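Side-chain contacts in MAU2 chromatid cohesion factor homolog (Saccharomyces cerevisiae, PDB 4XDN), which forms a complex with SCC2 that is required for cohesin to associate with chromosomes, and so takes part in sister chromatid cohesion: residues A[70-73]-A[74-78]; A[161-164]-A[165-169]; A[284-287]-A[288-292]; A[431-434]-A[435-439]; A[584-587]-A[588-592]. One frame throughout, in Å; residues are numbered along the deposited sequence.

Interaction 1: A[70-73]-A[74-78]; sequences FQLL and KTKCT
F70 O takes the amide of K74 in the plane of its carbonyl, K74 N to F70 O measuring 3.2 Å, which carries the last part of helix 53-76 forward. The ring of F70 itself turns off toward V87, E90 and M91 of helix 81-98. At Q71 the carbonyl, not the side chain, does the work: T75 OG1 gives its proton to Q71 O over 2.8 Å, and the donor is tilted 31° from the carbonyl plane. T75 holds OG1 between its backbone N and its carbonyl carbon (chi1 56°), which points it back at Q71 O; T75 N adds a weak bond to the same oxygen. L72 O accepts K76 N at 3.0 Å, and K76 CB and CG pass close to L72 O as the lysine chain sets off. L73 comes last: its O receives only a weak bond from C77 N, already out of helical geometry, with C77 CB 3.2 Å from L73 O, while L73 CD2 and C77 SG meet in loose apolar contact at 4.2 Å. L72, K76 and C77 also pack on apolar side chains of the other protein chain, and K74 NZ forms a salt bridge with D84. As the main-chain bonding weakens at this C-terminal end, the T75 hydroxyl gives Q71 O a sound donor where the amide of T75 offers a poor one.

Interaction 2: A[161-164]-A[165-169]; sequences VQYM and VNLQD
N166 and Q162 bring their amide groups together obliquely, the two planes 34° apart, and N166 ND2 donates to the backbone oxygen of Q162. The bond from N166 ND2 to Q162 O is 2.7 Å, short but bent, with an N-H...O angle of 135°; the oxygen is tilted out of the asparagine amide plane. Q162 CG is anti to its backbone N (chi1 173°) and the chain then bends at chi2, which swings OE1 back to 3.8 Å from V165 CG2. That methyl also rests on Q162 O, so the valine branch and the N166 amide share one carbonyl. All this happens where helix 147-165 ends and the chain turns through a short loop into helix 170-189: N166 ND2 stands in for a main-chain donor at a C-terminal carbonyl, and D169 is the N-cap of the next helix, its OD2 accepting L171 N. L167 N closes the turn on M164 O at 3.0 Å, arriving well above the carbonyl plane. Out on the surface, L167 CD1 slants against the phenol end of Y163, 4.0 Å from Y163 CZ. On another flank V161 CG1 crosses V165 CG1 at 4.1 Å, and V161 packs further onto F179 and Q180 of helix 170-189.

Interaction 3: A[284-287]-A[288-292]; sequences TNKQ and SLVTN
Q287 and T291 are joined by two hydrogen bonds near the C-terminal end of helix 272-291. Q287 O accepts twice from T291: the amide N comes in at 2.9 Å, nearly straight with an N-H...O angle of 169°, and T291 OG1 is also 2.9 Å from Q287 O. The two donors reach the oxygen from opposite faces of its carbonyl plane. The hydroxyl gets there because OG1 stands between the backbone N and carbonyl carbon of T291 (chi1 57°), which also leaves T291 CG2 lying against Q287 O.

The side-chain amide of Q287 works in the other direction along the helix. CG sits at chi1 72° and the chain folds again at chi2, bringing NE2 back to T284 O at 2.7 Å; that oxygen lies in the amide plane of Q287 but is approached from above its own carbonyl plane. The same NE2 makes a weak bond to S288 OG, 3.2 Å away.

Ordinary main-chain bonds complete the turn: L289 N to N285 O and V290 N to K286 O.

As for packing, V290 CG2 sits beside K286, 4.2 Å from K286 CG, and both residues pack on Y317 of helix 317-331. L289 is the buried member, set with S288 and N285 against P250 at the start of helix 250-266.

Chemically, then, Q287 is tied at both ends, its NE2 giving to T284 O and its carbonyl taking two protons from T291, so on the exposed side of the helix end polar side chains add bonds to those of the main chain.

Interaction 4: A[431-434]-A[435-439]; sequences AVEE and YTRLA. With SO4 (sulfate ion), chain G.
Y435 CB starts from beside a carbonyl: it lies 3.4 Å from A431 O, the oxygen that takes the Y435 amide proton at 2.9 Å. CG keeps close to the same oxygen, since chi1 of -76° puts it anti to the carbonyl carbon of Y435 and beside its N. CD2 comes nearer still, and the ring meets this carbonyl obliquely. CE2 then reaches the methyl of A431, 3.9 Å from A431 CB. At the tip, OH is bonded to Q425 OE1 of helix 415-426, whose A421 and M422 touch the ring; an apolar side chain of the other protein packs on it too.

This is the opening turn of helix 432-440, with A431 at the N-cap position. A sulfate, probably from the crystallisation liquor, sits off that N terminus: V432 N donates to its O1 at 2.8 Å, and R463 of helix 446-466 binds the ion as well. Such a place suits an anion, the helix end and the arginine probably both contributing.

V432 O takes two protons from T436, from its amide and from OG1, the hydroxyl entering 47° above the carbonyl plane. The V432 and T436 side chains lie side by side, V432 CG1 3.7 Å from T436 OG1. E434 and R437 run alongside each other, and E434 OE1 makes a long salt bridge of 3.6 Å to R437 NH2, at the guanidinium edge with the carboxylate turned 84° from its plane.

Interaction 5: A[584-587]-A[588-592]; sequences YAIS and AKCFD
Y584 O has the amide of A588 as its firm partner, A588 N standing 2.9 Å away with an N-H...O angle of 158°. A588 CB is close to the same oxygen, 3.3 Å from Y584 O. S587 OG is also near, 2.8 Å from Y584 O: it is folded back by a chi1 of 55° that places OG between the backbone N and the carbonyl carbon. Its proton is not settled, since I583 O lies within reach too, while H611 and N614 of helix 601-618 bring further polar groups to it.

The next bonds repeat the helical spacing, C590 N to I586 O at 2.9 Å and F591 N to S587 O at 2.9 Å. I586 CG2, anti to the backbone N of I586, meets C590 SG at 4.1 Å, an apolar touch on a buried flank where C590 also packs on I566 and I607. F591 CB rests 3.2 Å from S587 O.

Helix 580-593 thus sits among neighbouring helices of a mainly helical fold. The Y584 ring meets H611 and makes a cation-pi contact with R620, so Y584 and S587 present polar and aromatic contacts toward H611, while I586 and C590 pack with apolar contact on the side of helix 562-575.

Overall arrangement
From the N terminus the five contacts follow in series, none nested and none crossing, each a short local contact in or at the end of a helix. Interaction 1 ends helix 53-76, beside helices 29-45 and 81-98 and against the other protein chain. Interaction 2, about 35 Å on between centres, is the one that rounds a bend, joining helix 147-165 to helix 170-189. Interaction 3 finishes helix 272-291, beside helices 250-266 and 317-331. Interaction 4 opens helix 432-440 between helices 415-426 and 446-466, and interaction 5 lies in helix 580-593 near the C terminus. Interactions 1 and 5 stand on opposite sides of the chain's centre, about 84 Å apart between centres.

Interaction 1: A[70-73]-A[74-78]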
loop_
_atom_site.group_PDB
_atom_site.type_symbol
_atom_site.label_atom_id
_atom_site.label_comp_id
_atom_site.label_asym_id
_atom_site.label_seq_id
_atom_site.Cartn_x
_atom_site.Cartn_y
_atom_site.Cartn_z
ATOM N N PHE A 70 11.803 -16.001 33.361
ATOM C CA PHE A 70 13.030 -15.896 32.578
ATOM C C PHE A 70 14.071 -15.056 33.313
ATOM O O PHE A 70 15.243 -15.429 33.390
ATOM C CB PHE A 70 12.757 -15.277 31.203
ATOM C CG PHE A 70 12.195 -16.240 30.190
ATOM C CD1 PHE A 70 12.760 -17.492 30.003
ATOM C CD2 PHE A 70 11.102 -15.880 29.414
ATOM C CE1 PHE A 70 12.243 -18.369 29.067
ATOM C CE2 PHE A 70 10.578 -16.755 28.477
ATOM C CZ PHE A 70 11.149 -18.001 28.303
ATOM N N GLN A 71 13.637 -13.915 33.839
ATOM C CA GLN A 71 14.522 -13.023 34.579
ATOM C C GLN A 71 15.082 -13.736 35.801
ATOM O O GLN A 71 16.223 -13.507 36.208
ATOM C CB GLN A 71 13.782 -11.752 34.994
ATOM C CG GLN A 71 13.500 -10.821 33.834
ATOM C CD GLN A 71 12.705 -9.590 34.228
ATOM O OE1 GLN A 71 11.840 -9.645 35.102
ATOM N NE2 GLN A 71 12.997 -8.469 33.580
ATOM N N LEU A 72 14.263 -14.609 36.372
ATOM C CA LEU A 72 14.656 -15.404 37.523
ATOM C C LEU A 72 15.882 -16.250 37.191
ATOM O O LEU A 72 16.813 -16.348 37.989
ATOM C CB LEU A 72 13.492 -16.295 37.959
ATOM C CG LEU A 72 13.262 -16.572 39.445
ATOM C CD1 LEU A 72 13.222 -15.298 40.280
ATOM C CD2 LEU A 72 11.957 -17.333 39.585
ATOM N N LEU A 73 15.881 -16.847 36.003
ATOM C CA LEU A 73 16.991 -17.675 35.558
ATOM C C LEU A 73 18.269 -16.858 35.403
ATOM O O LEU A 73 19.340 -17.284 35.827
ATOM C CB LEU A 73 16.652 -18.363 34.231
ATOM C CG LEU A 73 15.584 -19.457 34.288
ATOM C CD1 LEU A 73 15.204 -19.915 32.887
ATOM C CD2 LEU A 73 16.067 -20.639 35.121
ATOM N N LYS A 74 18.149 -15.681 34.798
ATOM C CA LYS A 74 19.313 -14.852 34.509
ATOM C C LYS A 74 19.954 -14.251 35.759
ATOM O O LYS A 74 21.153 -13.969 35.768
ATOM C CB LYS A 74 18.931 -13.728 33.546
ATOM C CG LYS A 74 18.810 -14.176 32.097
ATOM C CD LYS A 74 18.588 -13.006 31.152
ATOM C CE LYS A 74 19.801 -12.082 31.066
ATOM N NZ LYS A 74 21.037 -12.786 30.629
ATOM N N THR A 75 19.161 -14.065 36.812
ATOM C CA THR A 75 19.621 -13.349 38.002
ATOM C C THR A 75 19.987 -14.266 39.170
ATOM O O THR A 75 20.810 -13.901 40.009
ATOM C CB THR A 75 18.550 -12.359 38.493
ATOM O OG1 THR A 75 17.324 -13.059 38.737
ATOM C CG2 THR A 75 18.318 -11.274 37.459
ATOM N N LYS A 76 19.380 -15.448 39.221
ATOM C CA LYS A 76 19.533 -16.344 40.366
ATOM C C LYS A 76 20.290 -17.625 40.025
ATOM O O LYS A 76 20.536 -18.450 40.904
ATOM C CB LYS A 76 18.159 -16.705 40.938
ATOM C CG LYS A 76 17.391 -15.522 41.516
ATOM C CD LYS A 76 18.024 -15.017 42.805
ATOM C CE LYS A 76 17.198 -13.907 43.439
ATOM N NZ LYS A 76 17.104 -12.705 42.564
ATOM N N CYS A 77 20.658 -17.790 38.757
ATOM C CA CYS A 77 21.368 -18.990 38.321
ATOM C C CYS A 77 22.641 -18.653 37.559
ATOM O O CYS A 77 22.794 -17.555 37.026
ATOM C CB CYS A 77 20.470 -19.860 37.438
ATOM S SG CYS A 77 18.885 -20.279 38.172
ATOM N N THR A 78 23.551 -19.621 37.524
ATOM C CA THR A 78 24.751 -19.536 36.707
ATOM C C THR A 78 24.502 -20.265 35.394
ATOM O O THR A 78 24.603 -21.490 35.326
ATOM C CB THR A 78 25.969 -20.149 37.419
ATOM O OG1 THR A 78 26.125 -19.544 38.710
ATOM C CG2 THR A 78 27.234 -19.937 36.597
#

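Interaction 2: A[161-164]-A[165-169]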
loop_
_atom_site.group_PDB
_atom_site.type_symbol
_atom_site.label_atom_id
_atom_site.label_comp_id
_atom_site.label_asym_id
_atom_site.label_seq_id
_atom_site.Cartn_x
_atom_site.Cartn_y
_atom_site.Cartn_z
ATOM N N VAL A 161 28.423 -4.237 8.474
ATOM C CA VAL A 161 28.566 -4.790 7.128
ATOM C C VAL A 161 29.978 -4.578 6.598
ATOM O O VAL A 161 30.578 -5.489 6.032
ATOM C CB VAL A 161 27.547 -4.153 6.146
ATOM C CG1 VAL A 161 27.861 -4.530 4.697
ATOM C CG2 VAL A 161 26.131 -4.581 6.505
ATOM N N GLN A 162 30.498 -3.368 6.779
ATOM C CA GLN A 162 31.846 -3.029 6.338
ATOM C C GLN A 162 32.872 -3.969 6.956
ATOM O O GLN A 162 33.826 -4.386 6.300
ATOM C CB GLN A 162 32.172 -1.577 6.703
ATOM C CG GLN A 162 33.619 -1.156 6.447
ATOM C CD GLN A 162 33.971 -1.120 4.973
ATOM O OE1 GLN A 162 34.296 -2.144 4.368
ATOM N NE2 GLN A 162 33.916 0.068 4.387
ATOM N N TYR A 163 32.669 -4.301 8.226
ATOM C CA TYR A 163 33.606 -5.149 8.950
ATOM C C TYR A 163 33.530 -6.589 8.453
ATOM O O TYR A 163 34.547 -7.271 8.349
ATOM C CB TYR A 163 33.329 -5.072 10.458
ATOM C CG TYR A 163 33.359 -6.398 11.184
ATOM C CD1 TYR A 163 34.556 -7.049 11.444
ATOM C CD2 TYR A 163 32.185 -6.987 11.631
ATOM C CE1 TYR A 163 34.580 -8.260 12.114
ATOM C CE2 TYR A 163 32.198 -8.196 12.300
ATOM C CZ TYR A 163 33.398 -8.827 12.540
ATOM O OH TYR A 163 33.411 -10.028 13.209
ATOM N N MET A 164 32.327 -7.041 8.120
ATOM C CA MET A 164 32.117 -8.440 7.764
ATOM C C MET A 164 32.511 -8.774 6.330
ATOM O O MET A 164 32.988 -9.877 6.062
ATOM C CB MET A 164 30.658 -8.813 7.993
ATOM C CG MET A 164 30.274 -8.796 9.453
ATOM S SD MET A 164 28.502 -8.832 9.722
ATOM C CE MET A 164 28.066 -10.256 8.755
ATOM N N VAL A 165 32.310 -7.838 5.406
ATOM C CA VAL A 165 32.711 -8.073 4.023
ATOM C C VAL A 165 34.226 -8.242 3.922
ATOM O O VAL A 165 34.722 -8.824 2.959
ATOM C CB VAL A 165 32.263 -6.931 3.079
ATOM C CG1 VAL A 165 30.746 -6.882 2.990
ATOM C CG2 VAL A 165 32.832 -5.587 3.530
ATOM N N ASN A 166 34.953 -7.744 4.920
ATOM C CA ASN A 166 36.411 -7.876 4.946
ATOM C C ASN A 166 36.870 -9.261 5.397
ATOM O O ASN A 166 38.058 -9.574 5.343
ATOM C CB ASN A 166 37.030 -6.813 5.854
ATOM C CG ASN A 166 37.222 -5.485 5.149
ATOM O OD1 ASN A 166 38.102 -5.345 4.298
ATOM N ND2 ASN A 166 36.407 -4.501 5.505
ATOM N N LEU A 167 35.927 -10.082 5.847
ATOM C CA LEU A 167 36.212 -11.473 6.184
ATOM C C LEU A 167 35.952 -12.348 4.963
ATOM O O LEU A 167 34.849 -12.338 4.414
ATOM C CB LEU A 167 35.353 -11.930 7.365
ATOM C CG LEU A 167 35.519 -11.121 8.655
ATOM C CD1 LEU A 167 34.339 -11.346 9.582
ATOM C CD2 LEU A 167 36.823 -11.482 9.352
ATOM N N GLN A 168 36.962 -13.100 4.535
ATOM C CA GLN A 168 36.841 -13.898 3.319
ATOM C C GLN A 168 35.951 -15.123 3.523
ATOM O O GLN A 168 35.639 -15.835 2.569
ATOM C CB GLN A 168 38.224 -14.338 2.824
ATOM C CG GLN A 168 38.856 -15.495 3.597
ATOM C CD GLN A 168 40.107 -16.026 2.917
ATOM O OE1 GLN A 168 41.053 -15.282 2.656
ATOM N NE2 GLN A 168 40.109 -17.320 2.616
ATOM N N ASP A 169 35.545 -15.367 4.765
ATOM C CA ASP A 169 34.777 -16.562 5.090
ATOM C C ASP A 169 33.344 -16.472 4.577
ATOM O O ASP A 169 32.671 -15.454 4.741
ATOM C CB ASP A 169 34.773 -16.801 6.596
ATOM C CG ASP A 169 34.199 -18.153 6.965
ATOM O OD1 ASP A 169 34.967 -19.139 6.978
ATOM O OD2 ASP A 169 32.982 -18.232 7.227
#

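Interaction 3: A[284-287]-A[288-292]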
loop_
_atom_site.group_PDB
_atom_site.type_symbol
_atom_site.label_atom_id
_atom_site.label_comp_id
_atom_site.label_asym_id
_atom_site.label_seq_id
_atom_site.Cartn_x
_atom_site.Cartn_y
_atom_site.Cartn_z
ATOM N N THR A 284 -2.550 -25.832 -8.640
ATOM C CA THR A 284 -1.432 -26.746 -8.416
ATOM C C THR A 284 -0.718 -26.529 -7.084
ATOM O O THR A 284 0.020 -27.403 -6.631
ATOM C CB THR A 284 -0.395 -26.618 -9.548
ATOM O OG1 THR A 284 0.096 -25.273 -9.601
ATOM C CG2 THR A 284 -1.021 -26.976 -10.888
ATOM N N ASN A 285 -0.937 -25.373 -6.458
ATOM C CA ASN A 285 -0.207 -25.007 -5.245
ATOM C C ASN A 285 -1.106 -24.578 -4.087
ATOM O O ASN A 285 -0.614 -24.129 -3.052
ATOM C CB ASN A 285 0.787 -23.888 -5.557
ATOM C CG ASN A 285 1.834 -24.307 -6.569
ATOM O OD1 ASN A 285 1.649 -24.149 -7.776
ATOM N ND2 ASN A 285 2.943 -24.848 -6.081
ATOM N N LYS A 286 -2.418 -24.711 -4.263
ATOM C CA LYS A 286 -3.361 -24.415 -3.189
ATOM C C LYS A 286 -3.033 -25.237 -1.949
ATOM O O LYS A 286 -2.872 -24.693 -0.858
ATOM C CB LYS A 286 -4.800 -24.692 -3.638
ATOM C CG LYS A 286 -5.794 -24.867 -2.494
ATOM C CD LYS A 286 -7.231 -24.886 -2.996
ATOM C CE LYS A 286 -8.219 -25.099 -1.855
ATOM N NZ LYS A 286 -9.618 -24.756 -2.238
ATOM N N GLN A 287 -2.930 -26.550 -2.133
ATOM C CA GLN A 287 -2.661 -27.470 -1.034
ATOM C C GLN A 287 -1.373 -27.109 -0.302
ATOM O O GLN A 287 -1.303 -27.210 0.922
ATOM C CB GLN A 287 -2.591 -28.916 -1.548
ATOM C CG GLN A 287 -1.344 -29.269 -2.362
ATOM C CD GLN A 287 -1.225 -28.477 -3.651
ATOM O OE1 GLN A 287 -2.228 -28.049 -4.227
ATOM N NE2 GLN A 287 0.006 -28.279 -4.112
ATOM N N SER A 288 -0.362 -26.680 -1.052
ATOM C CA SER A 288 0.921 -26.310 -0.460
ATOM C C SER A 288 0.756 -25.150 0.514
ATOM O O SER A 288 1.343 -25.150 1.592
ATOM C CB SER A 288 1.933 -25.938 -1.546
ATOM O OG SER A 288 2.379 -27.085 -2.247
ATOM N N LEU A 289 -0.048 -24.165 0.128
ATOM C CA LEU A 289 -0.276 -22.996 0.968
ATOM C C LEU A 289 -1.111 -23.343 2.195
ATOM O O LEU A 289 -0.888 -22.800 3.277
ATOM C CB LEU A 289 -0.966 -21.891 0.167
ATOM C CG LEU A 289 -0.181 -21.330 -1.021
ATOM C CD1 LEU A 289 -1.023 -20.310 -1.772
ATOM C CD2 LEU A 289 1.135 -20.709 -0.570
ATOM N N VAL A 290 -2.072 -24.245 2.023
ATOM C CA VAL A 290 -2.974 -24.619 3.108
ATOM C C VAL A 290 -2.253 -25.469 4.155
ATOM O O VAL A 290 -2.398 -25.234 5.355
ATOM C CB VAL A 290 -4.207 -25.385 2.573
ATOM C CG1 VAL A 290 -5.078 -25.898 3.719
ATOM C CG2 VAL A 290 -5.026 -24.487 1.655
ATOM N N THR A 291 -1.480 -26.451 3.701
ATOM C CA THR A 291 -0.751 -27.329 4.615
ATOM C C THR A 291 0.403 -26.592 5.293
ATOM O O THR A 291 0.816 -26.951 6.397
ATOM C CB THR A 291 -0.189 -28.571 3.888
ATOM O OG1 THR A 291 0.661 -28.159 2.811
ATOM C CG2 THR A 291 -1.316 -29.437 3.343
ATOM N N ASN A 292 0.915 -25.562 4.626
ATOM C CA ASN A 292 2.035 -24.781 5.142
ATOM C C ASN A 292 1.567 -23.566 5.944
ATOM O O ASN A 292 2.381 -22.817 6.485
ATOM C CB ASN A 292 2.933 -24.335 3.983
ATOM C CG ASN A 292 4.184 -23.618 4.452
ATOM O OD1 ASN A 292 4.280 -22.393 4.362
ATOM N ND2 ASN A 292 5.148 -24.378 4.962
#

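Interaction 4: A[431-434]-A[435-439]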
loop_
_atom_site.group_PDB
_atom_site.type_symbol
_atom_site.label_atom_id
_atom_site.label_comp_id
_atom_site.label_asym_id
_atom_site.label_seq_id
_atom_site.Cartn_x
_atom_site.Cartn_y
_atom_site.Cartn_z
ATOM N N ALA A 431 -13.685 24.540 -5.966
ATOM C CA ALA A 431 -12.896 23.706 -5.065
ATOM C C ALA A 431 -11.394 23.882 -5.273
ATOM O O ALA A 431 -10.616 22.965 -5.006
ATOM C CB ALA A 431 -13.281 22.237 -5.233
ATOM N N VAL A 432 -10.986 25.057 -5.742
ATOM C CA VAL A 432 -9.568 25.353 -5.914
ATOM C C VAL A 432 -8.852 25.270 -4.568
ATOM O O VAL A 432 -7.821 24.611 -4.448
ATOM C CB VAL A 432 -9.352 26.751 -6.540
ATOM C CG1 VAL A 432 -7.872 27.123 -6.576
ATOM C CG2 VAL A 432 -9.932 26.796 -7.942
ATOM N N GLU A 433 -9.409 25.930 -3.556
ATOM C CA GLU A 433 -8.790 25.961 -2.235
ATOM C C GLU A 433 -8.745 24.573 -1.602
ATOM O O GLU A 433 -7.816 24.253 -0.863
ATOM C CB GLU A 433 -9.539 26.930 -1.316
ATOM C CG GLU A 433 -8.914 27.072 0.067
ATOM C CD GLU A 433 -9.591 28.132 0.916
ATOM O OE1 GLU A 433 -10.610 28.696 0.466
ATOM O OE2 GLU A 433 -9.102 28.400 2.034
ATOM N N GLU A 434 -9.746 23.749 -1.899
ATOM C CA GLU A 434 -9.811 22.401 -1.338
ATOM C C GLU A 434 -8.726 21.547 -1.978
ATOM O O GLU A 434 -7.970 20.859 -1.291
ATOM C CB GLU A 434 -11.183 21.744 -1.563
ATOM C CG GLU A 434 -12.380 22.688 -1.693
ATOM C CD GLU A 434 -12.731 23.402 -0.406
ATOM O OE1 GLU A 434 -12.638 22.777 0.670
ATOM O OE2 GLU A 434 -13.110 24.591 -0.473
ATOM N N TYR A 435 -8.661 21.597 -3.306
ATOM C CA TYR A 435 -7.661 20.854 -4.061
ATOM C C TYR A 435 -6.252 21.330 -3.728
ATOM O O TYR A 435 -5.337 20.523 -3.580
ATOM C CB TYR A 435 -7.910 20.994 -5.564
ATOM C CG TYR A 435 -9.060 20.163 -6.093
ATOM C CD1 TYR A 435 -9.216 18.835 -5.718
ATOM C CD2 TYR A 435 -9.988 20.708 -6.973
ATOM C CE1 TYR A 435 -10.262 18.073 -6.200
ATOM C CE2 TYR A 435 -11.040 19.955 -7.458
ATOM C CZ TYR A 435 -11.171 18.638 -7.070
ATOM O OH TYR A 435 -12.214 17.879 -7.551
ATOM N N THR A 436 -6.088 22.646 -3.618
ATOM C CA THR A 436 -4.784 23.235 -3.346
ATOM C C THR A 436 -4.245 22.772 -1.996
ATOM O O THR A 436 -3.086 22.378 -1.889
ATOM C CB THR A 436 -4.844 24.774 -3.362
ATOM O OG1 THR A 436 -5.393 25.222 -4.608
ATOM C CG2 THR A 436 -3.452 25.372 -3.187
ATOM N N ARG A 437 -5.091 22.821 -0.971
ATOM C CA ARG A 437 -4.690 22.403 0.369
ATOM C C ARG A 437 -4.367 20.916 0.409
ATOM O O ARG A 437 -3.492 20.484 1.156
ATOM C CB ARG A 437 -5.785 22.722 1.390
ATOM C CG ARG A 437 -5.849 24.185 1.803
ATOM C CD ARG A 437 -6.782 24.395 2.990
ATOM N NE ARG A 437 -8.126 23.871 2.744
ATOM C CZ ARG A 437 -8.546 22.656 3.093
ATOM N NH1 ARG A 437 -7.735 21.808 3.716
ATOM N NH2 ARG A 437 -9.789 22.286 2.818
ATOM N N LEU A 438 -5.076 20.131 -0.393
ATOM C CA LEU A 438 -4.852 18.693 -0.420
ATOM C C LEU A 438 -3.543 18.375 -1.134
ATOM O O LEU A 438 -2.808 17.469 -0.735
ATOM C CB LEU A 438 -6.020 17.975 -1.096
ATOM C CG LEU A 438 -5.905 16.451 -1.207
ATOM C CD1 LEU A 438 -5.523 15.830 0.121
ATOM C CD2 LEU A 438 -7.213 15.860 -1.706
ATOM N N ALA A 439 -3.250 19.135 -2.183
ATOM C CA ALA A 439 -2.021 18.942 -2.943
ATOM C C ALA A 439 -0.794 19.424 -2.170
ATOM O O ALA A 439 0.337 19.135 -2.560
ATOM C CB ALA A 439 -2.113 19.663 -4.277
HETATM S S SO4 G . -12.362 28.695 -5.190
HETATM O O1 SO4 G . -12.528 27.394 -5.831
HETATM O O2 SO4 G . -11.896 28.506 -3.820
HETATM O O3 SO4 G . -11.382 29.482 -5.933
HETATM O O4 SO4 G . -13.641 29.399 -5.177
#

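Interaction 5: A[584-587]-A[588-592]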
loop_
_atom_site.group_PDB
_atom_site.type_symbol
_atom_site.label_atom_id
_atom_site.label_comp_id
_atom_site.label_asym_id
_atom_site.label_seq_id
_atom_site.Cartn_x
_atom_site.Cartn_y
_atom_site.Cartn_z
ATOM N N TYR A 584 -18.440 12.664 -38.924
ATOM C CA TYR A 584 -19.831 12.474 -38.526
ATOM C C TYR A 584 -20.004 11.230 -37.661
ATOM O O TYR A 584 -20.700 11.261 -36.646
ATOM C CB TYR A 584 -20.735 12.369 -39.757
ATOM C CG TYR A 584 -22.172 12.048 -39.415
ATOM C CD1 TYR A 584 -23.074 13.059 -39.111
ATOM C CD2 TYR A 584 -22.625 10.736 -39.388
ATOM C CE1 TYR A 584 -24.387 12.772 -38.792
ATOM C CE2 TYR A 584 -23.934 10.440 -39.070
ATOM C CZ TYR A 584 -24.810 11.461 -38.773
ATOM O OH TYR A 584 -26.118 11.172 -38.457
ATOM N N ALA A 585 -19.374 10.135 -38.071
ATOM C CA ALA A 585 -19.496 8.869 -37.361
ATOM C C ALA A 585 -18.927 8.982 -35.949
ATOM O O ALA A 585 -19.493 8.449 -34.997
ATOM C CB ALA A 585 -18.794 7.763 -38.131
ATOM N N ILE A 586 -17.812 9.692 -35.823
ATOM C CA ILE A 586 -17.159 9.879 -34.534
ATOM C C ILE A 586 -17.974 10.804 -33.635
ATOM O O ILE A 586 -18.156 10.526 -32.448
ATOM C CB ILE A 586 -15.738 10.455 -34.707
ATOM C CG1 ILE A 586 -14.862 9.472 -35.484
ATOM C CG2 ILE A 586 -15.100 10.746 -33.352
ATOM C CD1 ILE A 586 -13.669 10.113 -36.138
ATOM N N SER A 587 -18.458 11.906 -34.199
ATOM C CA SER A 587 -19.242 12.865 -33.432
ATOM C C SER A 587 -20.535 12.221 -32.944
ATOM O O SER A 587 -20.960 12.446 -31.810
ATOM C CB SER A 587 -19.547 14.107 -34.271
ATOM O OG SER A 587 -20.176 13.748 -35.486
ATOM N N ALA A 588 -21.152 11.411 -33.798
ATOM C CA ALA A 588 -22.374 10.704 -33.428
ATOM C C ALA A 588 -22.108 9.771 -32.255
ATOM O O ALA A 588 -22.896 9.701 -31.314
ATOM C CB ALA A 588 -22.915 9.924 -34.608
ATOM N N LYS A 589 -20.989 9.059 -32.317
ATOM C CA LYS A 589 -20.638 8.092 -31.286
ATOM C C LYS A 589 -20.333 8.795 -29.970
ATOM O O LYS A 589 -20.804 8.375 -28.915
ATOM C CB LYS A 589 -19.443 7.247 -31.728
ATOM C CG LYS A 589 -19.083 6.118 -30.773
ATOM C CD LYS A 589 -20.191 5.083 -30.677
ATOM C CE LYS A 589 -19.792 3.930 -29.772
ATOM N NZ LYS A 589 -20.865 2.902 -29.679
ATOM N N CYS A 590 -19.544 9.864 -30.039
ATOM C CA CYS A 590 -19.237 10.673 -28.864
ATOM C C CYS A 590 -20.516 11.169 -28.213
ATOM O O CYS A 590 -20.689 11.068 -26.999
ATOM C CB CYS A 590 -18.362 11.873 -29.234
ATOM S SG CYS A 590 -16.645 11.495 -29.616
ATOM N N PHE A 591 -21.409 11.700 -29.042
ATOM C CA PHE A 591 -22.667 12.278 -28.588
ATOM C C PHE A 591 -23.471 11.257 -27.795
ATOM O O PHE A 591 -23.930 11.533 -26.686
ATOM C CB PHE A 591 -23.473 12.775 -29.797
ATOM C CG PHE A 591 -24.547 13.785 -29.468
ATOM C CD1 PHE A 591 -24.419 14.658 -28.398
ATOM C CD2 PHE A 591 -25.686 13.868 -30.257
ATOM C CE1 PHE A 591 -25.409 15.583 -28.117
ATOM C CE2 PHE A 591 -26.678 14.790 -29.979
ATOM C CZ PHE A 591 -26.541 15.649 -28.912
ATOM N N ASP A 592 -23.620 10.066 -28.367
ATOM C CA ASP A 592 -24.439 9.028 -27.761
ATOM C C ASP A 592 -23.770 8.409 -26.534
ATOM O O ASP A 592 -24.451 8.007 -25.596
ATOM C CB ASP A 592 -24.753 7.936 -28.784
ATOM C CG ASP A 592 -25.725 6.901 -28.249
ATOM O OD1 ASP A 592 -26.946 7.156 -28.287
ATOM O OD2 ASP A 592 -25.269 5.833 -27.790
#